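Local atomic coordinates of esterase (Pelagibacterium halotolerans, PDB entry 5DWD), a protein that probably acts as a carboxylesterase of the alpha/beta-hydrolase superfamily, hydrolysing carboxylic ester bonds. Residues Y50-D53 with G54-I58; L60-F63 with W64-S67; I224-D227 with G228-A232. All coordinates share one frame; numbering follows the deposited sequence.

Contact 1 of 3, residues Y50-D53 with G54-I58; sequences YGSD and GRDLI
Asp53 leads into Gly54 at the start of helix 54-65, where Asp56 N makes a weak hydrogen bond to Asp53 O at 3.2 Å, while Ile58 N bonds Gly54 O in the regular helical way. The loop comes from strand 42-47 and carries Tyr50 of the pocket that holds the bound polyether; Asn77 OD1 accepts from Gly54 N. The firmer bond comes from the Asp53 side chain: OD1 accepts from Asp56 N at 2.9 Å, nearly in line with its own C-O bond, and so caps the helix from the N-cap position. CG of Asp53 stands between its backbone N and carbonyl carbon (chi1 69°), a turn that folds the carboxylate over the first helical residues and brings OD1 to 3.5 Å from Arg55 CB. The rest of Arg55 runs on extended, its guanidinium plane 85° from the carboxylate. Asp56 points back toward the loop. Its OD2 accepts from Ser52 OG at 2.6 Å through the anti lone pair, turned away from OD1, and also bonds a glycerol, probably from the crystallisation liquor. Asp56 OD1 comes to 3.6 Å from Asp53 OD1. Water 1 sits between the two, 2.7 Å from Asp53 OD1 and close to Asp56 OD1, and can donate to either. With Asp53 cut back to an alanine, Asp56 N would probably keep little more than its weak backbone bond, and the water would lose an acceptor. Two carboxylates this close should raise each other's proton affinity, which the positive end of the helix dipole and the water probably offset.

Contact 2 of 3, residues L60-F63 with W64-S67; sequences LGQF and WRDS
Trp64 lies one helical turn beyond Leu60 and gives its backbone N-H to Leu60 O at 2.9 Å. Its CB sits 3.5 Å from that same Leu60 O, and CG, beside the backbone N (chi1 -85°), sends the indole back alongside the leucine. On the five-membered ring CD1 meets Phe63 CD2 at 3.6 Å; the two aromatic planes meet obliquely, 54° apart. NE1, next along, lies near the plane of the phenylalanine ring at its edge and donates to Thr233 OG1 on helix 226-239. Helix 54-65 is the crossover of a beta-alpha-beta unit between strands 42-47 and 71-74, as in alpha/beta-hydrolases, and the indole also packs on Phe73 of the second strand. At the far end of the ring CZ3 is 3.6 Å from Leu60 CG, which stands over the face of the six-membered ring in a CH-pi contact, 3.9 Å from Leu60 CG to the ring centroid. CZ2 and CH2 lie under Leu60 CD1. On another side of the helix Arg65 NH1 donates to Gln62 OE1 at 3.1 Å, almost straight at 172°; the oxygen sits at the guanidinium edge, in its plane, while NH2 bonds Pro34 O. Near the C-terminal end of residues 60-67, waters 3 and 4 link Gln62 O and Phe63 O to Asp66 OD2, and water 5 lies between Phe63 O and Ser67 OG.

Contact 3 of 3, residues I224-D227 with G228-A232; sequences IAQD and GLDTA
Ala225, the N-cap residue of helix 226-239, opens the backbone bonding by accepting from Leu229 N at 2.9 Å through its carbonyl O. The next rung has Asp230 N on Gln226 O, also 2.9 Å, and the one after has Thr231 N on Asp227 O at 3.0 Å; Ala232 N continues the series to Gly228 O.

Side-chain hydrogen bonds are laid over this ladder. Thr231 OG1 donates to Asp227 O at 2.9 Å, so that this carbonyl accepts two hydrogen bonds from one residue, the N-H and the hydroxyl coming from opposite faces of its plane. OG1 lies beside the threonine's own backbone N (chi1 -63°), and from there it turns back on the preceding turn. Gln226 NE2 bridges to Asp230 OD1 at 2.9 Å. The oxygen lies within the plane of the glutamine amide, but the amide approaches the carboxylate from above, 40° out of its plane; a bend at chi2 (68°) brings the glutamine chain over to its partner. The carboxylate of Asp227 is turned elsewhere: OD2 bonds His215 NE2 and Ser217 OG, both on strand 212-217.

Apolar contact within these residues comes down to Ile224 CG2 against Leu229 CB, 4.1 Å apart, the two side chains crossing at about a right angle; Ile224 also reaches Leu60 and Phe162. Gly228 is buried and lies beside Ile224 CG2.

These are the first two turns of an amphipathic helix, its polar Gln226-Asp230 pair at the surface and Leu229 directed to helix 54-65, and as in other alpha/beta-hydrolases this last helix follows strand 212-217, the outermost on that side of the chain's own sheet.

In the fold
Contacts 1 and 2 share helix 54-65, whose start and end they occupy, with centres about 16 Å apart. Contact 3 opens helix 226-239 and meets contact 2 by apolar packing alone: Leu60 and Phe63 rest on Leu229, and Trp64 lies on Ala232. Contacts 1 and 3 are both surface contacts at helix starts, yet contact 1 depends on carboxylates and a side-chain cap, whereas contact 3 has an alanine at the N-cap and places its side-chain bonds farther along the turn. Contact 2 is partly buried and mixes aromatic packing on its inner side with water bridges at its outer end. No touch joins contacts 1 and 3.

Contact 1 of 3, residues Y50-D53 with G54-I58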
ATOM      1  N   TYR B  50       5.450  25.705   9.702  1.00 13.93           N
ATOM      2  CA  TYR B  50       6.366  26.452  10.513  1.00 14.50           C
ATOM      3  C   TYR B  50       5.783  27.779  10.912  1.00 14.44           C
ATOM      4  O   TYR B  50       5.274  28.524  10.080  1.00 14.68           O
ATOM      5  CB  TYR B  50       7.648  26.707   9.703  1.00 14.37           C
ATOM      6  CG  TYR B  50       8.726  27.503  10.388  1.00 14.90           C
ATOM      7  CD1 TYR B  50       9.716  26.822  11.215  1.00 15.53           C
ATOM      8  CD2 TYR B  50       8.839  28.842  10.246  1.00 17.53           C
ATOM      9  CE1 TYR B  50      10.725  27.560  11.848  1.00 15.38           C
ATOM     10  CE2 TYR B  50       9.905  29.583  10.874  1.00 17.36           C
ATOM     11  CZ  TYR B  50      10.798  28.932  11.679  1.00 18.86           C
ATOM     12  OH  TYR B  50      11.835  29.662  12.302  1.00 19.44           O
ATOM     13  N   GLY B  51       5.705  28.024  12.220  1.00 15.40           N
ATOM     14  CA  GLY B  51       5.179  29.222  12.790  1.00 13.95           C
ATOM     15  C   GLY B  51       3.677  29.260  13.010  1.00 15.75           C
ATOM     16  O   GLY B  51       3.182  30.280  13.494  1.00 16.98           O
ATOM     17  N   SER B  52       3.038  28.102  12.768  1.00 13.26           N
ATOM     18  CA  SER B  52       1.594  27.933  12.943  1.00 14.30           C
ATOM     19  C   SER B  52       1.360  27.133  14.201  1.00 17.63           C
ATOM     20  O   SER B  52       2.239  27.114  15.063  1.00 17.08           O
ATOM     21  CB  SER B  52       1.033  27.342  11.663  1.00 15.51           C
ATOM     22  OG  SER B  52      -0.346  27.083  11.724  1.00 15.70           O
ATOM     23  N   ASP B  53       0.175  26.543  14.313  1.00 14.07           N
ATOM     24  CA  ASP B  53      -0.192  25.793  15.496  1.00 15.09           C
ATOM     25  C   ASP B  53      -1.373  24.898  15.185  1.00 14.68           C
ATOM     26  O   ASP B  53      -1.960  24.968  14.112  1.00 15.54           O
ATOM     27  CB  ASP B  53      -0.470  26.700  16.698  1.00 16.05           C
ATOM     28  CG  ASP B  53      -1.680  27.533  16.603  1.00 20.44           C
ATOM     29  OD1 ASP B  53      -2.527  27.485  15.730  1.00 20.12           O
ATOM     30  OD2 ASP B  53      -1.821  28.457  17.470  1.00 25.50           O
ATOM     31  N   GLY B  54      -1.697  24.021  16.122  1.00 15.06           N
ATOM     32  CA  GLY B  54      -2.819  23.158  15.895  1.00 15.61           C
ATOM     33  C   GLY B  54      -4.172  23.839  15.778  1.00 15.45           C
ATOM     34  O   GLY B  54      -5.010  23.356  15.008  1.00 17.86           O
ATOM     35  N   ARG B  55      -4.400  24.925  16.521  1.00 16.02           N
ATOM     36  CA  ARG B  55      -5.560  25.693  16.449  1.00 18.53           C
ATOM     37  C   ARG B  55      -5.848  26.192  15.042  1.00 19.42           C
ATOM     38  O   ARG B  55      -6.993  26.246  14.562  1.00 20.61           O
ATOM     39  CB  ARG B  55      -5.477  26.816  17.477  1.00 21.88           C
ATOM     40  CG  ARG B  55      -6.593  27.813  17.448  1.00 30.55           C
ATOM     41  CD  ARG B  55      -6.286  28.951  18.424  1.00 37.24           C
ATOM     42  NE  ARG B  55      -7.193  30.072  18.228  1.00 51.88           N
ATOM     43  CZ  ARG B  55      -8.463  30.139  18.639  1.00 67.02           C
ATOM     44  NH1 ARG B  55      -9.054  29.131  19.300  1.00 71.19           N
ATOM     45  NH2 ARG B  55      -9.165  31.245  18.377  1.00 76.17           N
ATOM     46  N   ASP B  56      -4.795  26.494  14.314  1.00 17.37           N
ATOM     47  CA  ASP B  56      -4.973  26.876  12.945  1.00 17.27           C
ATOM     48  C   ASP B  56      -5.520  25.720  12.076  1.00 19.18           C
ATOM     49  O   ASP B  56      -6.382  25.926  11.244  1.00 25.37           O
ATOM     50  CB  ASP B  56      -3.621  27.308  12.301  1.00 17.95           C
ATOM     51  CG  ASP B  56      -3.147  28.695  12.714  1.00 17.33           C
ATOM     52  OD1 ASP B  56      -3.931  29.559  13.194  1.00 18.66           O
ATOM     53  OD2 ASP B  56      -1.929  28.949  12.492  1.00 17.46           O
ATOM     54  N   LEU B  57      -4.911  24.585  12.236  1.00 22.58           N
ATOM     55  CA  LEU B  57      -5.166  23.428  11.339  1.00 24.48           C
ATOM     56  C   LEU B  57      -6.408  22.719  11.708  1.00 28.35           C
ATOM     57  O   LEU B  57      -6.930  21.972  10.868  1.00 29.44           O
ATOM     58  CB  LEU B  57      -4.035  22.437  11.376  1.00 24.21           C
ATOM     59  CG  LEU B  57      -3.005  22.500  10.316  1.00 23.34           C
ATOM     60  CD1 LEU B  57      -3.457  21.838   9.063  1.00 24.69           C
ATOM     61  CD2 LEU B  57      -2.493  23.932  10.138  1.00 22.34           C
ATOM     62  N   ILE B  58      -6.870  22.837  12.960  1.00 26.10           N
ATOM     63  CA  ILE B  58      -8.099  22.128  13.342  1.00 29.56           C
ATOM     64  C   ILE B  58      -9.281  22.731  12.564  1.00 31.08           C
ATOM     65  O   ILE B  58     -10.299  22.064  12.422  1.00 29.69           O
ATOM     66  CB  ILE B  58      -8.368  22.168  14.871  1.00 26.93           C
ATOM     67  CG1 ILE B  58      -9.300  21.023  15.297  1.00 28.25           C
ATOM     68  CG2 ILE B  58      -8.911  23.508  15.334  1.00 23.59           C
ATOM     69  CD1 ILE B  58      -8.700  19.641  15.088  1.00 30.89           C
TER
HETATM   70  O   HOH W   1      -3.953  29.814  16.039  1.00 35.59           O

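Contact 2 of 3, residues L60-F63 with W64-S67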
ATOM      1  N   LEU B  60      -9.527  23.074   9.358  1.00 30.23           N
ATOM      2  CA  LEU B  60      -9.705  22.123   8.278  1.00 27.14           C
ATOM      3  C   LEU B  60     -10.558  20.918   8.781  1.00 25.20           C
ATOM      4  O   LEU B  60     -11.398  20.368   8.045  1.00 23.87           O
ATOM      5  CB  LEU B  60      -8.346  21.713   7.801  1.00 31.54           C
ATOM      6  CG  LEU B  60      -8.122  21.009   6.537  1.00 34.48           C
ATOM      7  CD1 LEU B  60      -8.878  21.648   5.341  1.00 32.76           C
ATOM      8  CD2 LEU B  60      -6.619  20.916   6.314  1.00 28.90           C
ATOM      9  N   GLY B  61     -10.325  20.526  10.033  1.00 21.47           N
ATOM     10  CA  GLY B  61     -11.042  19.496  10.738  1.00 21.12           C
ATOM     11  C   GLY B  61     -12.528  19.846  10.860  1.00 22.96           C
ATOM     12  O   GLY B  61     -13.393  19.008  10.585  1.00 25.16           O
ATOM     13  N   GLN B  62     -12.799  21.090  11.199  1.00 23.82           N
ATOM     14  CA  GLN B  62     -14.187  21.555  11.319  1.00 28.00           C
ATOM     15  C   GLN B  62     -14.892  21.504   9.976  1.00 29.01           C
ATOM     16  O   GLN B  62     -16.095  21.163   9.898  1.00 29.10           O
ATOM     17  CB  GLN B  62     -14.219  22.956  11.926  1.00 35.69           C
ATOM     18  CG  GLN B  62     -15.545  23.349  12.533  1.00 46.35           C
ATOM     19  CD  GLN B  62     -15.868  22.639  13.833  1.00 53.42           C
ATOM     20  OE1 GLN B  62     -16.844  21.898  13.897  1.00 65.74           O
ATOM     21  NE2 GLN B  62     -15.078  22.893  14.887  1.00 55.91           N
ATOM     22  N   PHE B  63     -14.176  21.842   8.910  1.00 21.55           N
ATOM     23  CA  PHE B  63     -14.752  21.836   7.554  1.00 23.88           C
ATOM     24  C   PHE B  63     -15.070  20.393   7.156  1.00 24.26           C
ATOM     25  O   PHE B  63     -16.124  20.104   6.595  1.00 24.16           O
ATOM     26  CB  PHE B  63     -13.780  22.483   6.578  1.00 25.15           C
ATOM     27  CG  PHE B  63     -14.169  22.385   5.152  1.00 25.79           C
ATOM     28  CD1 PHE B  63     -15.053  23.281   4.600  1.00 29.39           C
ATOM     29  CD2 PHE B  63     -13.659  21.385   4.347  1.00 25.72           C
ATOM     30  CE1 PHE B  63     -15.431  23.163   3.282  1.00 29.59           C
ATOM     31  CE2 PHE B  63     -14.027  21.265   3.020  1.00 27.61           C
ATOM     32  CZ  PHE B  63     -14.927  22.164   2.488  1.00 30.78           C
ATOM     33  N   TRP B  64     -14.141  19.480   7.445  1.00 20.23           N
ATOM     34  CA  TRP B  64     -14.274  18.141   6.952  1.00 20.59           C
ATOM     35  C   TRP B  64     -15.234  17.342   7.831  1.00 22.26           C
ATOM     36  O   TRP B  64     -15.800  16.362   7.358  1.00 23.30           O
ATOM     37  CB  TRP B  64     -12.909  17.421   6.923  1.00 20.65           C
ATOM     38  CG  TRP B  64     -12.175  17.702   5.686  1.00 19.66           C
ATOM     39  CD1 TRP B  64     -12.671  17.960   4.490  1.00 19.03           C
ATOM     40  CD2 TRP B  64     -10.766  17.610   5.522  1.00 18.59           C
ATOM     41  NE1 TRP B  64     -11.726  18.076   3.580  1.00 21.04           N
ATOM     42  CE2 TRP B  64     -10.507  17.856   4.175  1.00 19.75           C
ATOM     43  CE3 TRP B  64      -9.709  17.371   6.388  1.00 18.69           C
ATOM     44  CZ2 TRP B  64      -9.226  17.949   3.656  1.00 20.08           C
ATOM     45  CZ3 TRP B  64      -8.416  17.443   5.876  1.00 20.12           C
ATOM     46  CH2 TRP B  64      -8.194  17.713   4.509  1.00 20.11           C
ATOM     47  N   ARG B  65     -15.392  17.712   9.085  1.00 23.16           N
ATOM     48  CA  ARG B  65     -16.292  16.900   9.977  1.00 27.13           C
ATOM     49  C   ARG B  65     -17.744  16.958   9.433  1.00 22.48           C
ATOM     50  O   ARG B  65     -18.505  15.976   9.622  1.00 24.82           O
ATOM     51  CB  ARG B  65     -16.199  17.281  11.455  1.00 29.36           C
ATOM     52  CG  ARG B  65     -16.879  18.576  11.771  1.00 37.57           C
ATOM     53  CD  ARG B  65     -16.701  19.052  13.202  1.00 41.83           C
ATOM     54  NE  ARG B  65     -16.692  18.052  14.267  1.00 41.71           N
ATOM     55  CZ  ARG B  65     -16.875  18.350  15.555  1.00 44.60           C
ATOM     56  NH1 ARG B  65     -17.081  19.633  15.951  1.00 45.10           N
ATOM     57  NH2 ARG B  65     -16.865  17.364  16.474  1.00 42.69           N
ATOM     58  N   ASP B  66     -18.122  18.020   8.708  1.00 23.34           N
ATOM     59  CA  ASP B  66     -19.445  18.057   8.035  1.00 27.14           C
ATOM     60  C   ASP B  66     -19.647  16.936   7.001  1.00 27.74           C
ATOM     61  O   ASP B  66     -20.782  16.485   6.790  1.00 32.68           O
ATOM     62  CB  ASP B  66     -19.682  19.413   7.358  1.00 28.28           C
ATOM     63  CG  ASP B  66     -19.872  20.539   8.368  1.00 31.46           C
ATOM     64  OD1 ASP B  66     -20.166  20.313   9.577  1.00 31.09           O
ATOM     65  OD2 ASP B  66     -19.778  21.672   7.909  1.00 35.67           O
ATOM     66  N   SER B  67     -18.569  16.505   6.333  1.00 21.66           N
ATOM     67  CA  SER B  67     -18.603  15.459   5.352  1.00 22.77           C
ATOM     68  C   SER B  67     -18.310  14.082   5.855  1.00 22.62           C
ATOM     69  O   SER B  67     -18.718  13.135   5.213  1.00 26.98           O
ATOM     70  CB  SER B  67     -17.664  15.752   4.164  1.00 25.69           C
ATOM     71  OG  SER B  67     -18.065  16.940   3.526  1.00 28.26           O
TER
HETATM   72  O   HOH W   2     -18.519  21.626  11.385  1.00 40.60           O
HETATM   73  O   HOH W   3     -18.267  23.288   9.852  1.00 51.28           O
HETATM   74  O   HOH W   4     -18.021  22.234   5.810  1.00 36.48           O
HETATM   75  O   HOH W   5     -16.434  18.838   4.171  1.00 36.72           O

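Contact 3 of 3, residues I224-D227 with G228-A232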
ATOM      1  N   ILE B 224      -3.674  26.602   1.076  1.00 18.19           N
ATOM      2  CA  ILE B 224      -4.570  25.594   0.525  1.00 20.60           C
ATOM      3  C   ILE B 224      -5.685  26.332  -0.247  1.00 20.91           C
ATOM      4  O   ILE B 224      -6.461  27.103   0.401  1.00 21.46           O
ATOM      5  CB  ILE B 224      -5.167  24.712   1.645  1.00 22.06           C
ATOM      6  CG1 ILE B 224      -4.049  24.038   2.436  1.00 24.96           C
ATOM      7  CG2 ILE B 224      -6.132  23.720   1.059  1.00 23.45           C
ATOM      8  CD1 ILE B 224      -4.465  23.071   3.528  1.00 24.65           C
ATOM      9  N   ALA B 225      -5.635  26.184  -1.555  1.00 20.81           N
ATOM     10  CA  ALA B 225      -6.570  26.830  -2.524  1.00 22.96           C
ATOM     11  C   ALA B 225      -7.886  26.049  -2.410  1.00 24.19           C
ATOM     12  O   ALA B 225      -7.916  24.872  -2.039  1.00 21.21           O
ATOM     13  CB  ALA B 225      -6.043  26.808  -3.925  1.00 24.19           C
ATOM     14  N   GLN B 226      -8.990  26.698  -2.761  1.00 26.14           N
ATOM     15  CA  GLN B 226     -10.280  26.004  -2.804  1.00 26.99           C
ATOM     16  C   GLN B 226     -10.228  24.727  -3.637  1.00 23.83           C
ATOM     17  O   GLN B 226     -10.752  23.689  -3.224  1.00 26.29           O
ATOM     18  CB  GLN B 226     -11.362  26.940  -3.402  1.00 32.95           C
ATOM     19  CG  GLN B 226     -12.780  26.311  -3.432  1.00 35.96           C
ATOM     20  CD  GLN B 226     -13.306  26.141  -2.015  1.00 39.32           C
ATOM     21  OE1 GLN B 226     -13.353  27.121  -1.264  1.00 44.73           O
ATOM     22  NE2 GLN B 226     -13.598  24.895  -1.600  1.00 46.05           N
ATOM     23  N   ASP B 227      -9.606  24.770  -4.785  1.00 23.10           N
ATOM     24  CA  ASP B 227      -9.512  23.568  -5.565  1.00 26.65           C
ATOM     25  C   ASP B 227      -8.652  22.473  -4.927  1.00 24.76           C
ATOM     26  O   ASP B 227      -8.953  21.308  -5.138  1.00 25.22           O
ATOM     27  CB  ASP B 227      -9.039  23.803  -6.961  1.00 30.19           C
ATOM     28  CG  ASP B 227      -7.636  24.274  -7.017  1.00 31.88           C
ATOM     29  OD1 ASP B 227      -7.481  25.483  -6.915  1.00 33.88           O
ATOM     30  OD2 ASP B 227      -6.679  23.475  -7.136  1.00 32.68           O
ATOM     31  N   GLY B 228      -7.598  22.832  -4.212  1.00 23.74           N
ATOM     32  CA  GLY B 228      -6.791  21.856  -3.434  1.00 22.84           C
ATOM     33  C   GLY B 228      -7.653  21.210  -2.336  1.00 21.58           C
ATOM     34  O   GLY B 228      -7.652  19.958  -2.147  1.00 22.97           O
ATOM     35  N   LEU B 229      -8.421  22.025  -1.650  1.00 20.56           N
ATOM     36  CA  LEU B 229      -9.337  21.553  -0.622  1.00 21.26           C
ATOM     37  C   LEU B 229     -10.402  20.592  -1.181  1.00 22.16           C
ATOM     38  O   LEU B 229     -10.572  19.486  -0.697  1.00 23.79           O
ATOM     39  CB  LEU B 229     -10.004  22.750   0.006  1.00 24.91           C
ATOM     40  CG  LEU B 229     -10.921  22.469   1.190  1.00 24.78           C
ATOM     41  CD1 LEU B 229     -10.139  21.658   2.219  1.00 27.80           C
ATOM     42  CD2 LEU B 229     -11.514  23.730   1.833  1.00 28.37           C
ATOM     43  N   ASP B 230     -11.030  20.985  -2.289  1.00 24.65           N
ATOM     44  CA  ASP B 230     -11.924  20.063  -2.982  1.00 24.98           C
ATOM     45  C   ASP B 230     -11.301  18.750  -3.465  1.00 22.95           C
ATOM     46  O   ASP B 230     -11.919  17.666  -3.266  1.00 22.54           O
ATOM     47  CB  ASP B 230     -12.586  20.802  -4.147  1.00 28.14           C
ATOM     48  CG  ASP B 230     -13.483  22.019  -3.658  1.00 30.88           C
ATOM     49  OD1 ASP B 230     -13.823  22.115  -2.441  1.00 36.15           O
ATOM     50  OD2 ASP B 230     -13.841  22.826  -4.510  1.00 35.91           O
ATOM     51  N   THR B 231     -10.094  18.802  -4.024  1.00 22.42           N
ATOM     52  CA  THR B 231      -9.341  17.598  -4.437  1.00 19.85           C
ATOM     53  C   THR B 231      -9.145  16.670  -3.190  1.00 18.93           C
ATOM     54  O   THR B 231      -9.375  15.463  -3.284  1.00 20.48           O
ATOM     55  CB  THR B 231      -8.034  17.951  -5.116  1.00 21.51           C
ATOM     56  OG1 THR B 231      -8.325  18.696  -6.338  1.00 24.53           O
ATOM     57  CG2 THR B 231      -7.221  16.741  -5.396  1.00 22.25           C
ATOM     58  N   ALA B 232      -8.699  17.249  -2.079  1.00 19.77           N
ATOM     59  CA  ALA B 232      -8.497  16.507  -0.832  1.00 18.46           C
ATOM     60  C   ALA B 232      -9.774  15.885  -0.279  1.00 18.19           C
ATOM     61  O   ALA B 232      -9.784  14.753   0.120  1.00 18.71           O
ATOM     62  CB  ALA B 232      -7.801  17.343   0.259  1.00 18.76           C
TER